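Local structure of fructose 1-phosphate kinase (Staphylococcus aureus, 2JG5) at residues Ser195-Val207 / Ala223-Val235. The protein probably catalyses the ATP-dependent phosphorylation of fructose 1-phosphate to fructose 1,6-bisphosphate, as a pfkB-family carbohydrate kinase. Residues are numbered along the deposited sequence; the frame is centred on the assembly and turned at random.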
loop_
_atom_site.group_PDB
_atom_site.type_symbol
_atom_site.label_atom_id
_atom_site.label_comp_id
_atom_site.label_asym_id
_atom_site.label_seq_id
_atom_site.Cartn_x
_atom_site.Cartn_y
_atom_site.Cartn_z
ATOM N N SER A 195 22.477 8.278 37.322
ATOM C CA SER A 195 23.910 8.008 37.212
ATOM C C SER A 195 24.202 6.609 36.695
ATOM O O SER A 195 23.301 5.775 36.615
ATOM C CB SER A 195 24.619 8.243 38.552
ATOM O OG SER A 195 24.125 7.381 39.554
ATOM N N ASP A 196 25.462 6.365 36.338
ATOM C CA ASP A 196 25.882 5.055 35.869
ATOM C C ASP A 196 25.730 4.012 36.981
ATOM O O ASP A 196 25.279 2.902 36.725
ATOM C CB ASP A 196 27.317 5.105 35.322
ATOM C CG ASP A 196 27.466 6.053 34.114
ATOM O OD1 ASP A 196 26.452 6.347 33.438
ATOM O OD2 ASP A 196 28.607 6.511 33.845
ATOM N N ALA A 197 26.093 4.389 38.208
ATOM C CA ALA A 197 25.876 3.565 39.412
ATOM C C ALA A 197 24.397 3.193 39.638
ATOM O O ALA A 197 24.090 2.077 40.048
ATOM C CB ALA A 197 26.454 4.275 40.674
ATOM N N ASP A 198 23.489 4.137 39.388
ATOM C CA ASP A 198 22.059 3.874 39.505
ATOM C C ASP A 198 21.606 2.872 38.457
ATOM O O ASP A 198 20.780 2.011 38.741
ATOM C CB ASP A 198 21.254 5.172 39.381
ATOM C CG ASP A 198 21.081 5.894 40.714
ATOM O OD1 ASP A 198 21.187 5.246 41.782
ATOM O OD2 ASP A 198 20.836 7.124 40.689
ATOM N N VAL A 199 22.148 2.983 37.250
ATOM C CA VAL A 199 21.826 2.050 36.171
ATOM C C VAL A 199 22.309 0.629 36.493
ATOM O O VAL A 199 21.561 -0.325 36.304
ATOM C CB VAL A 199 22.367 2.532 34.793
ATOM C CG1 VAL A 199 22.059 1.527 33.704
ATOM C CG2 VAL A 199 21.796 3.899 34.425
ATOM N N ILE A 200 23.542 0.495 36.996
ATOM C CA ILE A 200 24.074 -0.806 37.418
ATOM C C ILE A 200 23.175 -1.433 38.481
ATOM O O ILE A 200 22.872 -2.609 38.413
ATOM C CB ILE A 200 25.520 -0.724 38.015
ATOM C CG1 ILE A 200 26.475 0.051 37.119
ATOM C CG2 ILE A 200 26.086 -2.119 38.269
ATOM C CD1 ILE A 200 27.657 0.608 37.878
ATOM N N LYS A 201 22.765 -0.637 39.467
ATOM C CA LYS A 201 21.976 -1.142 40.588
ATOM C C LYS A 201 20.670 -1.797 40.114
ATOM O O LYS A 201 20.491 -3.008 40.256
ATOM C CB LYS A 201 21.698 -0.016 41.583
ATOM C CG LYS A 201 20.977 -0.463 42.846
ATOM C CD LYS A 201 20.353 0.721 43.557
ATOM C CE LYS A 201 19.724 0.302 44.870
ATOM N NZ LYS A 201 19.026 1.456 45.468
ATOM N N TYR A 202 19.784 -0.993 39.525
ATOM C CA TYR A 202 18.453 -1.445 39.109
ATOM C C TYR A 202 18.486 -2.444 37.954
ATOM O O TYR A 202 17.574 -3.259 37.810
ATOM C CB TYR A 202 17.551 -0.240 38.798
ATOM C CG TYR A 202 17.384 0.661 40.000
ATOM C CD1 TYR A 202 16.727 0.208 41.133
ATOM C CD2 TYR A 202 17.922 1.945 40.023
ATOM C CE1 TYR A 202 16.586 1.008 42.248
ATOM C CE2 TYR A 202 17.790 2.761 41.145
ATOM C CZ TYR A 202 17.118 2.278 42.254
ATOM O OH TYR A 202 16.956 3.055 43.377
ATOM N N GLY A 203 19.546 -2.388 37.157
ATOM C CA GLY A 203 19.776 -3.357 36.097
ATOM C C GLY A 203 20.149 -4.731 36.620
ATOM O O GLY A 203 19.708 -5.746 36.074
ATOM N N ARG A 204 20.964 -4.772 37.673
ATOM C CA ARG A 204 21.344 -6.034 38.305
ATOM C C ARG A 204 20.209 -6.633 39.138
ATOM O O ARG A 204 20.177 -7.844 39.377
ATOM C CB ARG A 204 22.610 -5.867 39.154
ATOM C CG ARG A 204 23.287 -7.194 39.508
ATOM C CD ARG A 204 24.716 -6.989 39.963
ATOM N NE ARG A 204 25.609 -6.719 38.839
ATOM C CZ ARG A 204 26.711 -5.979 38.912
ATOM N NH1 ARG A 204 27.447 -5.795 37.824
ATOM N NH2 ARG A 204 27.069 -5.402 40.064
ATOM N N LEU A 205 19.277 -5.791 39.580
ATOM C CA LEU A 205 18.077 -6.287 40.253
ATOM C C LEU A 205 17.209 -7.051 39.250
ATOM O O LEU A 205 16.543 -8.015 39.596
ATOM C CB LEU A 205 17.304 -5.140 40.911
ATOM C CG LEU A 205 17.998 -4.404 42.069
ATOM C CD1 LEU A 205 17.244 -3.144 42.425
ATOM C CD2 LEU A 205 18.174 -5.282 43.306
ATOM N N LEU A 206 17.252 -6.619 37.996
ATOM C CA LEU A 206 16.588 -7.323 36.906
ATOM C C LEU A 206 17.244 -8.670 36.608
ATOM O O LEU A 206 16.560 -9.644 36.320
ATOM C CB LEU A 206 16.562 -6.451 35.649
ATOM C CG LEU A 206 15.590 -5.275 35.700
ATOM C CD1 LEU A 206 15.859 -4.343 34.531
ATOM C CD2 LEU A 206 14.132 -5.774 35.701
ATOM N N VAL A 207 18.570 -8.703 36.684
ATOM C CA VAL A 207 19.358 -9.932 36.611
ATOM C C VAL A 207 19.029 -10.889 37.778
ATOM O O VAL A 207 19.074 -12.117 37.612
ATOM C CB VAL A 207 20.879 -9.608 36.559
ATOM C CG1 VAL A 207 21.724 -10.874 36.476
ATOM C CG2 VAL A 207 21.192 -8.714 35.372
ATOM N N ALA A 223 25.338 3.311 26.429
ATOM C CA ALA A 223 24.572 2.209 27.001
ATOM C C ALA A 223 25.344 1.538 28.122
ATOM O O ALA A 223 26.558 1.687 28.229
ATOM C CB ALA A 223 24.204 1.179 25.919
ATOM N N ILE A 224 24.631 0.799 28.958
ATOM C CA ILE A 224 25.272 0.014 29.999
ATOM C C ILE A 224 24.840 -1.439 29.914
ATOM O O ILE A 224 23.647 -1.750 29.857
ATOM C CB ILE A 224 25.024 0.590 31.415
ATOM C CG1 ILE A 224 25.656 1.988 31.524
ATOM C CG2 ILE A 224 25.571 -0.365 32.489
ATOM C CD1 ILE A 224 25.363 2.718 32.781
ATOM N N TYR A 225 25.830 -2.320 29.888
ATOM C CA TYR A 225 25.587 -3.746 29.954
ATOM C C TYR A 225 25.720 -4.156 31.415
ATOM O O TYR A 225 26.672 -3.747 32.082
ATOM C CB TYR A 225 26.599 -4.498 29.083
ATOM C CG TYR A 225 26.576 -5.995 29.295
ATOM C CD1 TYR A 225 25.788 -6.824 28.489
ATOM C CD2 TYR A 225 27.320 -6.579 30.319
ATOM C CE1 TYR A 225 25.764 -8.194 28.692
ATOM C CE2 TYR A 225 27.296 -7.942 30.535
ATOM C CZ TYR A 225 26.523 -8.742 29.718
ATOM O OH TYR A 225 26.514 -10.094 29.943
ATOM N N ILE A 226 24.764 -4.943 31.910
ATOM C CA ILE A 226 24.825 -5.452 33.285
ATOM C C ILE A 226 24.703 -6.982 33.344
ATOM O O ILE A 226 23.768 -7.562 32.785
ATOM C CB ILE A 226 23.749 -4.819 34.231
ATOM C CG1 ILE A 226 23.750 -3.291 34.165
ATOM C CG2 ILE A 226 23.959 -5.281 35.673
ATOM C CD1 ILE A 226 22.804 -2.707 33.128
ATOM N N ASP A 227 25.650 -7.593 34.059
ATOM C CA ASP A 227 25.784 -9.038 34.269
ATOM C C ASP A 227 25.630 -9.320 35.750
ATOM O O ASP A 227 25.554 -8.386 36.551
ATOM C CB ASP A 227 27.228 -9.415 33.931
ATOM C CG ASP A 227 27.332 -10.592 33.036
ATOM O OD1 ASP A 227 26.286 -11.050 32.527
ATOM O OD2 ASP A 227 28.476 -11.038 32.826
ATOM N N LYS A 228 25.654 -10.599 36.130
ATOM C CA LYS A 228 25.789 -10.981 37.547
ATOM C C LYS A 228 27.212 -10.686 38.036
ATOM O O LYS A 228 27.432 -10.416 39.219
ATOM C CB LYS A 228 25.454 -12.468 37.760
ATOM C CG LYS A 228 25.252 -12.898 39.225
ATOM C CD LYS A 228 25.265 -14.440 39.369
ATOM C CE LYS A 228 25.591 -14.908 40.803
ATOM N NZ LYS A 228 24.395 -15.217 41.658
ATOM N N GLU A 229 28.170 -10.721 37.112
ATOM C CA GLU A 229 29.582 -10.623 37.468
ATOM C C GLU A 229 30.282 -9.320 37.037
ATOM O O GLU A 229 31.354 -9.005 37.551
ATOM C CB GLU A 229 30.349 -11.869 36.976
ATOM C CG GLU A 229 30.223 -12.168 35.475
ATOM C CD GLU A 229 30.667 -13.589 35.080
ATOM O OE1 GLU A 229 31.543 -14.180 35.765
ATOM O OE2 GLU A 229 30.128 -14.109 34.068
ATOM N N ILE A 230 29.673 -8.563 36.124
ATOM C CA ILE A 230 30.272 -7.335 35.592
ATOM C C ILE A 230 29.218 -6.328 35.087
ATOM O O ILE A 230 28.114 -6.706 34.722
ATOM C CB ILE A 230 31.286 -7.665 34.447
ATOM C CG1 ILE A 230 32.299 -6.532 34.251
ATOM C CG2 ILE A 230 30.555 -8.008 33.140
ATOM C CD1 ILE A 230 33.472 -6.874 33.339
ATOM N N SER A 231 29.566 -5.045 35.085
ATOM C CA SER A 231 28.817 -4.060 34.311
ATOM C C SER A 231 29.750 -3.251 33.419
ATOM O O SER A 231 30.868 -2.943 33.804
ATOM C CB SER A 231 27.967 -3.155 35.203
ATOM O OG SER A 231 28.770 -2.454 36.121
ATOM N N ILE A 232 29.299 -2.922 32.219
ATOM C CA ILE A 232 30.159 -2.255 31.243
ATOM C C ILE A 232 29.527 -0.958 30.745
ATOM O O ILE A 232 28.302 -0.871 30.539
ATOM C CB ILE A 232 30.507 -3.187 30.041
ATOM C CG1 ILE A 232 31.189 -4.467 30.537
ATOM C CG2 ILE A 232 31.426 -2.472 29.020
ATOM C CD1 ILE A 232 30.842 -5.692 29.739
ATOM N N LYS A 233 30.369 0.054 30.569
ATOM C CA LYS A 233 29.909 1.324 30.027
ATOM C C LYS A 233 30.408 1.512 28.607
ATOM O O LYS A 233 31.616 1.478 28.345
ATOM C CB LYS A 233 30.330 2.494 30.920
ATOM C CG LYS A 233 29.862 3.863 30.434
ATOM C CD LYS A 233 28.345 3.993 30.436
ATOM C CE LYS A 233 27.880 5.236 29.701
ATOM N NZ LYS A 233 28.057 6.480 30.514
ATOM N N ALA A 234 29.464 1.689 27.689
ATOM C CA ALA A 234 29.786 2.065 26.318
ATOM C C ALA A 234 29.468 3.541 26.109
ATOM O O ALA A 234 28.431 4.044 26.570
ATOM C CB ALA A 234 29.025 1.216 25.337
ATOM N N VAL A 235 30.373 4.239 25.436
ATOM C CA VAL A 235 30.167 5.636 25.107
ATOM C C VAL A 235 30.384 5.804 23.598
ATOM O O VAL A 235 31.469 5.531 23.079
ATOM C CB VAL A 235 31.115 6.548 25.937
ATOM C CG1 VAL A 235 31.324 7.882 25.259
ATOM C CG2 VAL A 235 30.583 6.742 27.361
#
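Ile226 lays its CG2 methyl against the helical backbone at Arg204, 3.6 Å from Arg204 N, while Gly203, having no side chain, allows the close approach of Ile226 CD1. The contact seats helix 196-208 on one face of a beta hairpin, strands 223-226 and 230-235, within the antiparallel C-terminal sheet of this ribokinase-like fold. The axis of helical segment 196-207 passes 8.6 Å from that of strand 223-226 at a crossing angle of -41°. Farther toward the helix start, Ile224 CD1 reaches Val199 CB at 3.6 Å, and Val216 of the neighbouring strand 214-217 continues the apolar layer. A salt bridge borders it, its two hydrogen bonds weak: Lys233 NZ stands 3.3 Å from Asp196 OD1 and 3.4 Å from Asp196 OD2. At the hairpin turn the Arg204 chain, CG anti to the backbone N and bent at chi3 (-76°), carries its guanidinium to the turn, with Ile200 CG2 over one face, offset toward the rim, and its edge toward Ile230 O. Asp304 pairs with Arg204 NH2 and also binds Ser231 OG, tying the chain's C-terminal end to both segments. Arg204 NE donates to Asp227 O at 2.8 Å, the N-H...O angle 154° and the oxygen tilted slightly from the guanidinium plane.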